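Subtilase cytotoxin, subunit B (Escherichia coli, PDB 3DWA) forms the pentameric B subunit of the AB5 subtilase cytotoxin and probably binds host-cell glycans to deliver the toxic A subunit. Local coordinates at residues Thr17-Gly22 with Pro28-Glu33; Cys45-Ser50 with Gly81-Pro86; Ser51-Ser56 with Tyr77-Val82. All coordinates share one frame; numbering follows the deposited sequence.

Contact 1: Thr17-Gly22 with Pro28-Glu33; sequences TQFHTG and PYFCIE
In the beta hairpin of strands 14-24 and 27-35, part of an antiparallel sheet consistent with the OB fold of AB5 B subunits, Thr-17 and Gln-18 together face Glu-33 in a classic beta bulge. Both amides converge on one carbonyl: Thr-17 N lies 2.8 Å from Glu-33 O, and Gln-18 N lies 3.2 Å from Glu-33 O. Beyond the bulge the pairing becomes regular, with hydrogen-bonded pairs at His-20/Cys-31 and Gly-22/Tyr-29 flanking a non-hydrogen-bonded pair at Thr-21/Phe-30. In the His-20/Cys-31 pair, His-20 N reaches Cys-31 O at 2.9 Å and the return bond, from Cys-31 N to His-20 O, is equally short.

Phe-19, Phe-30 and Ile-32 share one face of the sheet, where the two phenylalanines pack on helix 57-70 and Ile-32 on Leu-97 of strand 96-102. The two phenyl planes are within 11° of parallel but slid so far apart that the rings barely overlap, leaving Phe-19 CZ 3.7 Å from Phe-30 CD1. Ile-32 meets Phe-19 with its CG2 branch, 3.7 Å from Phe-19 CE1. On the reverse face Gln-18 and Glu-33 run side by side in the same direction, and Gln-18 CG rests 3.4 Å from Glu-33 OE1. Gln-18 OE1 is hydrogen-bonded to Thr-102 of a neighbouring subunit. His-20 and Thr-21 pair with a strand of that same subunit, so the sheet runs on across the interface.

Tyr-29 OH is hydrogen-bonded to Trp-2 NE1 of the neighbouring subunit. With chi1 at 71°, Tyr-29 CG sits between its own backbone N and carbonyl carbon, and the ring folds under Gly-22. Gly-22 CA stands over the phenol face, 4.2 Å from the Tyr-29 ring centroid and 25° off the normal.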
ATOM      1  N   THR C  17     -14.822   9.884  11.221  1.00 22.15           N
ATOM      2  CA  THR C  17     -15.856  10.373  10.314  1.00 23.86           C
ATOM      3  C   THR C  17     -15.340  11.367   9.260  1.00 23.15           C
ATOM      4  O   THR C  17     -15.996  11.571   8.245  1.00 23.89           O
ATOM      5  CB  THR C  17     -17.000  11.060  11.126  1.00 24.13           C
ATOM      6  OG1 THR C  17     -16.452  12.104  11.943  1.00 26.32           O
ATOM      7  CG2 THR C  17     -17.675  10.048  12.057  1.00 23.70           C
ATOM      8  N   GLN C  18     -14.199  12.000   9.502  1.00 22.09           N
ATOM      9  CA  GLN C  18     -13.652  12.974   8.521  1.00 22.59           C
ATOM     10  C   GLN C  18     -12.145  12.789   8.384  1.00 21.59           C
ATOM     11  O   GLN C  18     -11.463  12.379   9.323  1.00 21.16           O
ATOM     12  CB  GLN C  18     -13.928  14.453   8.896  1.00 23.05           C
ATOM     13  CG  GLN C  18     -15.414  14.852   9.157  1.00 27.51           C
ATOM     14  CD  GLN C  18     -16.296  14.741   7.921  1.00 33.45           C
ATOM     15  OE1 GLN C  18     -15.895  15.094   6.794  1.00 35.69           O
ATOM     16  NE2 GLN C  18     -17.496  14.216   8.119  1.00 30.53           N
ATOM     17  N   PHE C  19     -11.638  13.129   7.211  1.00 21.19           N
ATOM     18  CA  PHE C  19     -10.230  12.890   6.864  1.00 20.62           C
ATOM     19  C   PHE C  19      -9.727  14.100   6.034  1.00 20.76           C
ATOM     20  O   PHE C  19     -10.389  14.507   5.110  1.00 20.63           O
ATOM     21  CB  PHE C  19     -10.144  11.600   6.055  1.00 19.86           C
ATOM     22  CG  PHE C  19      -8.890  10.820   6.303  1.00 21.84           C
ATOM     23  CD1 PHE C  19      -8.928   9.688   7.092  1.00 19.55           C
ATOM     24  CD2 PHE C  19      -7.674  11.226   5.740  1.00 21.27           C
ATOM     25  CE1 PHE C  19      -7.758   8.951   7.339  1.00 23.60           C
ATOM     26  CE2 PHE C  19      -6.512  10.498   5.955  1.00 23.93           C
ATOM     27  CZ  PHE C  19      -6.552   9.356   6.757  1.00 19.24           C
ATOM     28  N   HIS C  20      -8.614  14.713   6.420  1.00 19.96           N
ATOM     29  CA  HIS C  20      -8.013  15.795   5.629  1.00 19.78           C
ATOM     30  C   HIS C  20      -6.532  15.492   5.476  1.00 20.53           C
ATOM     31  O   HIS C  20      -5.920  14.960   6.381  1.00 20.69           O
ATOM     32  CB  HIS C  20      -8.178  17.157   6.332  1.00 18.56           C
ATOM     33  CG  HIS C  20      -7.320  18.253   5.766  1.00 19.10           C
ATOM     34  ND1 HIS C  20      -6.223  18.768   6.435  1.00 20.74           N
ATOM     35  CD2 HIS C  20      -7.387  18.920   4.589  1.00 16.91           C
ATOM     36  CE1 HIS C  20      -5.652  19.696   5.688  1.00 17.34           C
ATOM     37  NE2 HIS C  20      -6.337  19.808   4.561  1.00 17.81           N
ATOM     38  N   THR C  21      -5.962  15.859   4.340  1.00 20.77           N
ATOM     39  CA  THR C  21      -4.555  15.687   4.097  1.00 21.57           C
ATOM     40  C   THR C  21      -4.051  16.962   3.448  1.00 20.93           C
ATOM     41  O   THR C  21      -4.743  17.554   2.601  1.00 19.28           O
ATOM     42  CB  THR C  21      -4.339  14.440   3.206  1.00 23.56           C
ATOM     43  OG1 THR C  21      -3.081  13.838   3.490  1.00 29.23           O
ATOM     44  CG2 THR C  21      -4.537  14.698   1.700  1.00 19.65           C
ATOM     45  N   GLY C  22      -2.889  17.412   3.896  1.00 19.38           N
ATOM     46  CA  GLY C  22      -2.212  18.538   3.265  1.00 19.93           C
ATOM     47  C   GLY C  22      -0.715  18.513   3.488  1.00 20.46           C
ATOM     48  O   GLY C  22      -0.122  17.447   3.698  1.00 20.16           O
ATOM     49  N   PRO C  28       4.380  16.459   4.683  1.00 25.49           N
ATOM     50  CA  PRO C  28       3.008  16.004   4.549  1.00 23.89           C
ATOM     51  C   PRO C  28       2.377  15.808   5.946  1.00 22.77           C
ATOM     52  O   PRO C  28       3.075  15.425   6.878  1.00 20.53           O
ATOM     53  CB  PRO C  28       3.170  14.634   3.876  1.00 23.23           C
ATOM     54  CG  PRO C  28       4.539  14.188   4.244  1.00 24.63           C
ATOM     55  CD  PRO C  28       5.337  15.444   4.181  1.00 25.18           C
ATOM     56  N   TYR C  29       1.076  16.092   6.080  1.00 21.99           N
ATOM     57  CA  TYR C  29       0.331  15.733   7.319  1.00 21.13           C
ATOM     58  C   TYR C  29      -1.074  15.238   6.966  1.00 20.61           C
ATOM     59  O   TYR C  29      -1.525  15.405   5.830  1.00 20.08           O
ATOM     60  CB  TYR C  29       0.211  16.933   8.311  1.00 21.57           C
ATOM     61  CG  TYR C  29      -0.743  17.997   7.816  1.00 19.66           C
ATOM     62  CD1 TYR C  29      -2.131  17.935   8.092  1.00 21.25           C
ATOM     63  CD2 TYR C  29      -0.268  19.057   7.100  1.00 18.54           C
ATOM     64  CE1 TYR C  29      -3.002  18.902   7.599  1.00 18.46           C
ATOM     65  CE2 TYR C  29      -1.103  20.031   6.616  1.00 19.67           C
ATOM     66  CZ  TYR C  29      -2.473  19.955   6.885  1.00 20.04           C
ATOM     67  OH  TYR C  29      -3.275  20.924   6.370  1.00 21.01           O
ATOM     68  N   PHE C  30      -1.740  14.597   7.926  1.00 19.84           N
ATOM     69  CA  PHE C  30      -3.168  14.307   7.793  1.00 20.29           C
ATOM     70  C   PHE C  30      -3.807  14.571   9.160  1.00 20.87           C
ATOM     71  O   PHE C  30      -3.122  14.571  10.189  1.00 21.31           O
ATOM     72  CB  PHE C  30      -3.436  12.860   7.251  1.00 17.79           C
ATOM     73  CG  PHE C  30      -3.236  11.770   8.282  1.00 19.65           C
ATOM     74  CD1 PHE C  30      -4.324  11.290   9.023  1.00 12.76           C
ATOM     75  CD2 PHE C  30      -1.964  11.208   8.496  1.00 14.08           C
ATOM     76  CE1 PHE C  30      -4.136  10.312  10.015  1.00 15.35           C
ATOM     77  CE2 PHE C  30      -1.771  10.246   9.473  1.00 16.44           C
ATOM     78  CZ  PHE C  30      -2.868   9.776  10.224  1.00 18.49           C
ATOM     79  N   CYS C  31      -5.105  14.818   9.164  1.00 22.68           N
ATOM     80  CA  CYS C  31      -5.846  15.083  10.373  1.00 22.43           C
ATOM     81  C   CYS C  31      -7.117  14.250  10.240  1.00 21.86           C
ATOM     82  O   CYS C  31      -7.674  14.140   9.156  1.00 20.49           O
ATOM     83  CB  CYS C  31      -6.141  16.608  10.498  1.00 23.25           C
ATOM     84  SG  CYS C  31      -6.872  17.100  12.137  1.00 30.60           S
ATOM     85  N   ILE C  32      -7.539  13.609  11.321  1.00 21.14           N
ATOM     86  CA  ILE C  32      -8.832  12.912  11.328  1.00 21.47           C
ATOM     87  C   ILE C  32      -9.798  13.585  12.300  1.00 22.78           C
ATOM     88  O   ILE C  32      -9.371  14.229  13.234  1.00 21.99           O
ATOM     89  CB  ILE C  32      -8.673  11.431  11.727  1.00 20.39           C
ATOM     90  CG1 ILE C  32      -7.922  11.325  13.053  1.00 21.21           C
ATOM     91  CG2 ILE C  32      -7.950  10.646  10.616  1.00 18.33           C
ATOM     92  CD1 ILE C  32      -7.769   9.911  13.554  1.00 20.45           C
ATOM     93  N   GLU C  33     -11.100  13.440  12.063  1.00 24.62           N
ATOM     94  CA  GLU C  33     -12.074  13.801  13.075  1.00 25.84           C
ATOM     95  C   GLU C  33     -12.880  12.555  13.369  1.00 25.55           C
ATOM     96  O   GLU C  33     -13.145  11.741  12.485  1.00 24.96           O
ATOM     97  CB  GLU C  33     -12.956  14.960  12.619  1.00 27.36           C
ATOM     98  CG  GLU C  33     -14.010  15.427  13.648  1.00 33.13           C
ATOM     99  CD  GLU C  33     -15.336  15.774  12.959  1.00 43.24           C
ATOM    100  OE1 GLU C  33     -15.334  16.618  12.018  1.00 46.50           O
ATOM    101  OE2 GLU C  33     -16.373  15.171  13.327  1.00 46.84           O
TER

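Contact 2: Cys45-Ser50 with Gly81-Pro86; sequences CSMKNS and GVWTYP
Cys-45 and Trp-83 make the nearest backbone approach here, their CA atoms 8.6 Å apart, so the two chains meet through one side chain and not as paired strands. Cys-45 to Met-47 is the end of strand 41-47, which passes into a type II beta turn from Met-47 to Ser-50; residues 81-85 form an irregular loop that ends at Tyr-85, the N-cap position of helix 86-91.

The Trp-83 indole lies against the strand end and the turn. Its chi1 of -44° sets CG beside the backbone N, and the ring extends along Cys-45, Met-47 and Ser-50 in turn. At its pyrrole end, Trp-83 NE1 gives a weak, bent hydrogen bond to Cys-45 O at 3.4 Å, with a second weak bond to Asn-95 O. Cys-45 SG, paired with Cys-31 in a disulfide seen in this protein, lies oblique to the five-membered ring, a sulfur-aromatic contact.

In a chain consistent with the OB fold of AB5 B subunits, the tryptophan joins the loop after strand 73-79 to strand 41-47. Met-47, present as selenomethionine, slides past the indole in the opposite direction, and its bend at chi3 (-41°) brings CE over one face, 4.0 Å from the centroid of the Trp-83 six-membered ring. Met-47 SE stays oblique, whereas Met-47 CB touches Trp-83 CH2 at 3.6 Å. Val-82 CG1 covers part of the opposite face. Ser-50 CB closes the benzene rim in the ring plane, 3.7 Å from Trp-83 CH2.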
ATOM      1  N   CYS C  45      -3.953  15.234  14.482  1.00 23.61           N
ATOM      2  CA  CYS C  45      -3.148  15.196  13.266  1.00 24.94           C
ATOM      3  C   CYS C  45      -1.803  14.456  13.440  1.00 24.35           C
ATOM      4  O   CYS C  45      -1.212  14.493  14.502  1.00 24.63           O
ATOM      5  CB  CYS C  45      -2.810  16.619  12.767  1.00 25.00           C
ATOM      6  SG  CYS C  45      -4.228  17.707  12.697  1.00 32.71           S
ATOM      7  N   SER C  46      -1.315  13.831  12.371  1.00 23.36           N
ATOM      8  CA  SER C  46       0.048  13.308  12.344  1.00 23.64           C
ATOM      9  C   SER C  46       0.801  14.033  11.211  1.00 24.77           C
ATOM     10  O   SER C  46       0.260  14.237  10.109  1.00 23.14           O
ATOM     11  CB  SER C  46       0.030  11.782  12.135  1.00 23.75           C
ATOM     12  OG  SER C  46       1.344  11.235  12.000  1.00 20.42           O
HETATM   13  N   MSE C  47       2.034  14.436  11.498  1.00 25.74           N
HETATM   14  CA  MSE C  47       2.894  15.067  10.529  1.00 29.28           C
HETATM   15  C   MSE C  47       4.160  14.240  10.336  1.00 28.44           C
HETATM   16  O   MSE C  47       4.745  13.738  11.307  1.00 26.90           O
HETATM   17  CB  MSE C  47       3.276  16.467  10.986  1.00 28.54           C
HETATM   18  CG  MSE C  47       4.216  17.211  10.024  1.00 29.15           C
HETATM   19 SE   MSE C  47       4.218  19.064  10.656  1.00 41.92          SE
HETATM   20  CE  MSE C  47       2.278  19.269  11.081  1.00 30.15           C
ATOM     21  N   LYS C  48       4.563  14.084   9.078  1.00 29.40           N
ATOM     22  CA  LYS C  48       5.723  13.261   8.745  1.00 31.29           C
ATOM     23  C   LYS C  48       7.015  13.999   9.115  1.00 32.61           C
ATOM     24  O   LYS C  48       7.136  15.183   8.847  1.00 31.99           O
ATOM     25  CB  LYS C  48       5.705  12.923   7.253  1.00 30.63           C
ATOM     26  CG  LYS C  48       6.668  11.837   6.835  1.00 29.80           C
ATOM     27  CD  LYS C  48       6.568  11.635   5.330  1.00 31.48           C
ATOM     28  CE  LYS C  48       7.541  10.616   4.755  1.00 34.37           C
ATOM     29  NZ  LYS C  48       7.553  10.744   3.229  1.00 33.61           N
ATOM     30  N   ASN C  49       7.969  13.283   9.708  1.00 35.79           N
ATOM     31  CA  ASN C  49       9.243  13.873  10.178  1.00 40.00           C
ATOM     32  C   ASN C  49       9.109  15.077  11.138  1.00 40.88           C
ATOM     33  O   ASN C  49      10.032  15.877  11.269  1.00 41.79           O
ATOM     34  CB  ASN C  49      10.145  14.294   8.991  1.00 40.47           C
ATOM     35  CG  ASN C  49      10.369  13.165   7.970  1.00 43.71           C
ATOM     36  OD1 ASN C  49      10.294  13.393   6.740  1.00 46.62           O
ATOM     37  ND2 ASN C  49      10.635  11.956   8.466  1.00 44.78           N
ATOM     38  N   SER C  50       7.964  15.224  11.786  1.00 42.62           N
ATOM     39  CA  SER C  50       7.783  16.291  12.777  1.00 43.66           C
ATOM     40  C   SER C  50       8.764  16.091  13.946  1.00 45.60           C
ATOM     41  O   SER C  50       9.762  15.324  13.847  1.00 47.06           O
ATOM     42  CB  SER C  50       6.348  16.248  13.324  1.00 43.55           C
ATOM     43  OG  SER C  50       6.098  15.043  14.051  1.00 39.29           O
ATOM     44  N   GLY C  81      -1.430  20.056  22.478  1.00 30.05           N
ATOM     45  CA  GLY C  81      -0.411  21.109  22.445  1.00 31.57           C
ATOM     46  C   GLY C  81       0.827  20.845  21.603  1.00 32.94           C
ATOM     47  O   GLY C  81       1.802  21.602  21.676  1.00 33.01           O
ATOM     48  N   VAL C  82       0.794  19.793  20.781  1.00 32.74           N
ATOM     49  CA  VAL C  82       1.967  19.441  19.976  1.00 32.12           C
ATOM     50  C   VAL C  82       2.159  20.411  18.814  1.00 31.87           C
ATOM     51  O   VAL C  82       3.268  20.895  18.590  1.00 31.78           O
ATOM     52  CB  VAL C  82       1.961  17.949  19.519  1.00 31.34           C
ATOM     53  CG1 VAL C  82       3.192  17.628  18.684  1.00 33.34           C
ATOM     54  CG2 VAL C  82       1.939  17.041  20.727  1.00 30.87           C
ATOM     55  N   TRP C  83       1.090  20.719  18.084  1.00 31.97           N
ATOM     56  CA  TRP C  83       1.208  21.649  16.953  1.00 31.77           C
ATOM     57  C   TRP C  83       1.047  23.069  17.483  1.00 32.73           C
ATOM     58  O   TRP C  83       0.213  23.293  18.365  1.00 32.25           O
ATOM     59  CB  TRP C  83       0.199  21.305  15.839  1.00 31.12           C
ATOM     60  CG  TRP C  83       0.161  19.795  15.598  1.00 30.60           C
ATOM     61  CD1 TRP C  83      -0.905  18.967  15.762  1.00 30.24           C
ATOM     62  CD2 TRP C  83       1.259  18.963  15.206  1.00 29.79           C
ATOM     63  NE1 TRP C  83      -0.546  17.668  15.477  1.00 28.67           N
ATOM     64  CE2 TRP C  83       0.779  17.637  15.147  1.00 29.63           C
ATOM     65  CE3 TRP C  83       2.606  19.209  14.885  1.00 28.72           C
ATOM     66  CZ2 TRP C  83       1.601  16.558  14.801  1.00 28.12           C
ATOM     67  CZ3 TRP C  83       3.411  18.137  14.544  1.00 29.40           C
ATOM     68  CH2 TRP C  83       2.902  16.828  14.505  1.00 29.33           C
ATOM     69  N   THR C  84       1.837  24.008  16.953  1.00 33.78           N
ATOM     70  CA  THR C  84       1.934  25.364  17.541  1.00 36.01           C
ATOM     71  C   THR C  84       1.591  26.518  16.586  1.00 36.15           C
ATOM     72  O   THR C  84       1.136  27.578  17.034  1.00 37.61           O
ATOM     73  CB  THR C  84       3.308  25.635  18.225  1.00 36.00           C
ATOM     74  OG1 THR C  84       4.358  25.503  17.270  1.00 36.97           O
ATOM     75  CG2 THR C  84       3.561  24.656  19.339  1.00 37.81           C
ATOM     76  N   TYR C  85       1.778  26.315  15.279  1.00 36.41           N
ATOM     77  CA  TYR C  85       1.432  27.347  14.293  1.00 35.57           C
ATOM     78  C   TYR C  85      -0.049  27.719  14.494  1.00 35.89           C
ATOM     79  O   TYR C  85      -0.918  26.889  14.271  1.00 34.89           O
ATOM     80  CB  TYR C  85       1.735  26.851  12.860  1.00 35.69           C
ATOM     81  CG  TYR C  85       1.562  27.889  11.762  1.00 34.39           C
ATOM     82  CD1 TYR C  85       2.310  29.071  11.759  1.00 34.94           C
ATOM     83  CD2 TYR C  85       0.638  27.681  10.723  1.00 33.76           C
ATOM     84  CE1 TYR C  85       2.138  30.028  10.748  1.00 34.68           C
ATOM     85  CE2 TYR C  85       0.455  28.617   9.712  1.00 33.12           C
ATOM     86  CZ  TYR C  85       1.203  29.795   9.731  1.00 35.24           C
ATOM     87  OH  TYR C  85       1.007  30.722   8.734  1.00 32.88           O
ATOM     88  N   PRO C  86      -0.331  28.983  14.920  1.00 35.78           N
ATOM     89  CA  PRO C  86      -1.702  29.409  15.277  1.00 34.91           C
ATOM     90  C   PRO C  86      -2.793  29.235  14.196  1.00 33.46           C
ATOM     91  O   PRO C  86      -3.866  28.745  14.518  1.00 33.38           O
ATOM     92  CB  PRO C  86      -1.532  30.896  15.692  1.00 35.04           C
ATOM     93  CG  PRO C  86      -0.093  31.038  16.037  1.00 36.02           C
ATOM     94  CD  PRO C  86       0.639  30.085  15.093  1.00 36.36           C
TER

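Contact 3: Ser51-Ser56 with Tyr77-Val82; sequences SVWGAS and YYEPGV
Trp-53 has chi1 at -51°, with CG anti to its carbonyl carbon, and Glu-79 has chi1 at 170°, with CG opposite its backbone N; the indole and the extended glutamate chain are thereby brought together at about a right angle. One hydrogen bond carries the contact: Trp-53 NE1 donates to Glu-79 OE1 at 3.1 Å, with an almost straight N-H...O angle of 176°. The carboxylate oxygen lies in the indole plane, squarely off the N-H, as its similar distances to the flanking carbons confirm: Glu-79 OE1 is 4.0 Å from Trp-53 CE2 and 4.1 Å from Trp-53 CD1. From the acceptor's side the geometry is different. The donor arrives from well above the carboxylate plane, and the planes of ring and carboxylate are steeply inclined to each other.

Glu-79 OE2 is engaged separately, in salt bridges to Arg-7 and Arg-114. These two arginines probably keep the carboxylate ionised and fix its rotation, so that OE1 is presented to the indole.

In a chain whose sheet and helix fit the OB fold of AB5 B subunits, the bond joins the end of strand 73-79 to the connection that leads from strand 41-47 into helix 57-70. The Trp-53 carbonyl is used within a turn of that connection: Ser-56 N bonds to Trp-53 O at 3.3 Å. Across the indole, Val-52 CG2 lies 4.1 Å above the Trp-53 ring plane, near the rim, while Ala-96 and Val-98 of strand 96-102 also touch the ring. A neighbouring subunit reaches the same connection through its Gln-23, which packs on Trp-53 and hydrogen-bonds Val-52 O through NE2 and Ser-56 OG through OE1.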
ATOM      1  N   SER C  51       8.456  16.765  15.054  1.00 45.94           N
ATOM      2  CA  SER C  51       9.022  16.486  16.353  1.00 46.08           C
ATOM      3  C   SER C  51       8.925  14.993  16.699  1.00 44.55           C
ATOM      4  O   SER C  51       9.337  14.147  15.909  1.00 45.69           O
ATOM      5  CB  SER C  51       8.328  17.364  17.422  1.00 47.06           C
ATOM      6  OG  SER C  51       8.897  17.202  18.728  1.00 49.92           O
ATOM      7  N   VAL C  52       8.385  14.680  17.873  1.00 42.19           N
ATOM      8  CA  VAL C  52       8.607  13.380  18.519  1.00 39.92           C
ATOM      9  C   VAL C  52       7.701  12.218  18.021  1.00 37.47           C
ATOM     10  O   VAL C  52       8.130  11.068  18.020  1.00 37.94           O
ATOM     11  CB  VAL C  52       8.672  13.563  20.071  1.00 39.87           C
ATOM     12  CG1 VAL C  52       8.070  14.936  20.481  1.00 41.16           C
ATOM     13  CG2 VAL C  52       8.020  12.427  20.837  1.00 39.44           C
ATOM     14  N   TRP C  53       6.496  12.526  17.543  1.00 34.07           N
ATOM     15  CA  TRP C  53       5.589  11.496  16.976  1.00 31.07           C
ATOM     16  C   TRP C  53       5.664  11.304  15.431  1.00 30.46           C
ATOM     17  O   TRP C  53       4.884  10.517  14.858  1.00 28.29           O
ATOM     18  CB  TRP C  53       4.142  11.754  17.421  1.00 29.81           C
ATOM     19  CG  TRP C  53       4.035  11.926  18.894  1.00 26.99           C
ATOM     20  CD1 TRP C  53       3.879  13.118  19.574  1.00 27.41           C
ATOM     21  CD2 TRP C  53       4.116  10.904  19.890  1.00 25.02           C
ATOM     22  NE1 TRP C  53       3.827  12.885  20.934  1.00 25.70           N
ATOM     23  CE2 TRP C  53       3.969  11.540  21.160  1.00 25.07           C
ATOM     24  CE3 TRP C  53       4.243   9.512  19.844  1.00 23.76           C
ATOM     25  CZ2 TRP C  53       3.966  10.829  22.353  1.00 26.07           C
ATOM     26  CZ3 TRP C  53       4.256   8.802  21.049  1.00 25.58           C
ATOM     27  CH2 TRP C  53       4.092   9.462  22.280  1.00 26.52           C
ATOM     28  N   GLY C  54       6.614  11.994  14.786  1.00 29.24           N
ATOM     29  CA  GLY C  54       6.799  11.928  13.330  1.00 29.43           C
ATOM     30  C   GLY C  54       7.095  10.566  12.690  1.00 29.39           C
ATOM     31  O   GLY C  54       6.697  10.306  11.540  1.00 29.71           O
ATOM     32  N   ALA C  55       7.754   9.691  13.443  1.00 28.73           N
ATOM     33  CA  ALA C  55       8.135   8.358  12.987  1.00 28.01           C
ATOM     34  C   ALA C  55       6.945   7.402  12.785  1.00 27.59           C
ATOM     35  O   ALA C  55       7.068   6.387  12.098  1.00 26.96           O
ATOM     36  CB  ALA C  55       9.185   7.732  13.964  1.00 28.18           C
ATOM     37  N   SER C  56       5.793   7.722  13.369  1.00 27.23           N
ATOM     38  CA  SER C  56       4.595   6.883  13.199  1.00 25.86           C
ATOM     39  C   SER C  56       3.668   7.349  12.043  1.00 24.15           C
ATOM     40  O   SER C  56       2.606   6.779  11.826  1.00 22.93           O
ATOM     41  CB  SER C  56       3.818   6.850  14.527  1.00 26.98           C
ATOM     42  OG  SER C  56       4.584   6.193  15.522  1.00 28.99           O
ATOM     43  N   TYR C  77      -5.515   7.711  20.408  1.00 22.74           N
ATOM     44  CA  TYR C  77      -4.520   8.195  21.375  1.00 22.40           C
ATOM     45  C   TYR C  77      -3.896   9.463  20.875  1.00 22.92           C
ATOM     46  O   TYR C  77      -3.423   9.517  19.736  1.00 22.37           O
ATOM     47  CB  TYR C  77      -3.391   7.200  21.504  1.00 21.01           C
ATOM     48  CG  TYR C  77      -3.737   5.877  22.078  1.00 18.81           C
ATOM     49  CD1 TYR C  77      -3.599   5.631  23.446  1.00 15.72           C
ATOM     50  CD2 TYR C  77      -4.165   4.831  21.256  1.00 17.79           C
ATOM     51  CE1 TYR C  77      -3.892   4.349  23.970  1.00 16.05           C
ATOM     52  CE2 TYR C  77      -4.450   3.580  21.765  1.00 17.77           C
ATOM     53  CZ  TYR C  77      -4.296   3.345  23.124  1.00 19.40           C
ATOM     54  OH  TYR C  77      -4.605   2.099  23.599  1.00 20.36           O
ATOM     55  N   TYR C  78      -3.869  10.495  21.722  1.00 23.64           N
ATOM     56  CA  TYR C  78      -3.454  11.815  21.277  1.00 24.81           C
ATOM     57  C   TYR C  78      -2.577  12.521  22.330  1.00 25.11           C
ATOM     58  O   TYR C  78      -2.593  12.182  23.502  1.00 25.09           O
ATOM     59  CB  TYR C  78      -4.695  12.670  20.899  1.00 24.89           C
ATOM     60  CG  TYR C  78      -5.509  13.111  22.120  1.00 25.89           C
ATOM     61  CD1 TYR C  78      -5.285  14.345  22.708  1.00 26.50           C
ATOM     62  CD2 TYR C  78      -6.451  12.270  22.700  1.00 25.57           C
ATOM     63  CE1 TYR C  78      -5.992  14.751  23.845  1.00 26.85           C
ATOM     64  CE2 TYR C  78      -7.178  12.657  23.841  1.00 24.61           C
ATOM     65  CZ  TYR C  78      -6.926  13.895  24.410  1.00 26.96           C
ATOM     66  OH  TYR C  78      -7.625  14.308  25.516  1.00 28.59           O
ATOM     67  N   GLU C  79      -1.820  13.508  21.886  1.00 26.91           N
ATOM     68  CA  GLU C  79      -1.102  14.376  22.791  1.00 29.02           C
ATOM     69  C   GLU C  79      -1.448  15.834  22.499  1.00 28.58           C
ATOM     70  O   GLU C  79      -1.166  16.315  21.418  1.00 28.43           O
ATOM     71  CB  GLU C  79       0.387  14.166  22.688  1.00 29.15           C
ATOM     72  CG  GLU C  79       1.113  15.214  23.431  1.00 35.42           C
ATOM     73  CD  GLU C  79       2.408  14.738  23.947  1.00 41.85           C
ATOM     74  OE1 GLU C  79       3.435  14.950  23.246  1.00 43.50           O
ATOM     75  OE2 GLU C  79       2.375  14.116  25.039  1.00 46.97           O
ATOM     76  N   PRO C  80      -2.059  16.537  23.476  1.00 29.04           N
ATOM     77  CA  PRO C  80      -2.439  17.961  23.252  1.00 29.04           C
ATOM     78  C   PRO C  80      -1.229  18.905  23.115  1.00 29.80           C
ATOM     79  O   PRO C  80      -0.124  18.578  23.580  1.00 30.09           O
ATOM     80  CB  PRO C  80      -3.265  18.338  24.497  1.00 29.86           C
ATOM     81  CG  PRO C  80      -3.304  17.105  25.406  1.00 30.19           C
ATOM     82  CD  PRO C  80      -2.408  16.024  24.820  1.00 28.06           C
ATOM     83  N   GLY C  81      -1.430  20.056  22.478  1.00 30.05           N
ATOM     84  CA  GLY C  81      -0.411  21.109  22.445  1.00 31.57           C
ATOM     85  C   GLY C  81       0.827  20.845  21.603  1.00 32.94           C
ATOM     86  O   GLY C  81       1.802  21.602  21.676  1.00 33.01           O
ATOM     87  N   VAL C  82       0.794  19.793  20.781  1.00 32.74           N
ATOM     88  CA  VAL C  82       1.967  19.441  19.976  1.00 32.12           C
ATOM     89  C   VAL C  82       2.159  20.411  18.814  1.00 31.87           C
ATOM     90  O   VAL C  82       3.268  20.895  18.590  1.00 31.78           O
ATOM     91  CB  VAL C  82       1.961  17.949  19.519  1.00 31.34           C
ATOM     92  CG1 VAL C  82       3.192  17.628  18.684  1.00 33.34           C
ATOM     93  CG2 VAL C  82       1.939  17.041  20.727  1.00 30.87           C
TER

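Overall arrangement
Contacts 1 and 2 follow each other along the chain and meet at neighbouring strands, 27-35 and 41-47, with centres 12 Å apart. Probable hydrogen bonds join Ser-46 N to Phe-30 O (2.9 Å) and Lys-48 N to Pro-28 O (3.0 Å). The disulfide known for this protein also spans them, though Cys-31 SG and Cys-45 SG are 2.8 Å apart here, longer than a normal S-S bond. Contact 3 lies closer to contact 2, 7 Å between centres, and shares Gly-81 and Val-82 with it: the end of strand 73-79 holds Trp-53 through Glu-79, and the loop after it carries Trp-83. Contacts 1 and 3 do not touch, their nearest atoms about 6 Å apart, but both border other subunits of the pentamer.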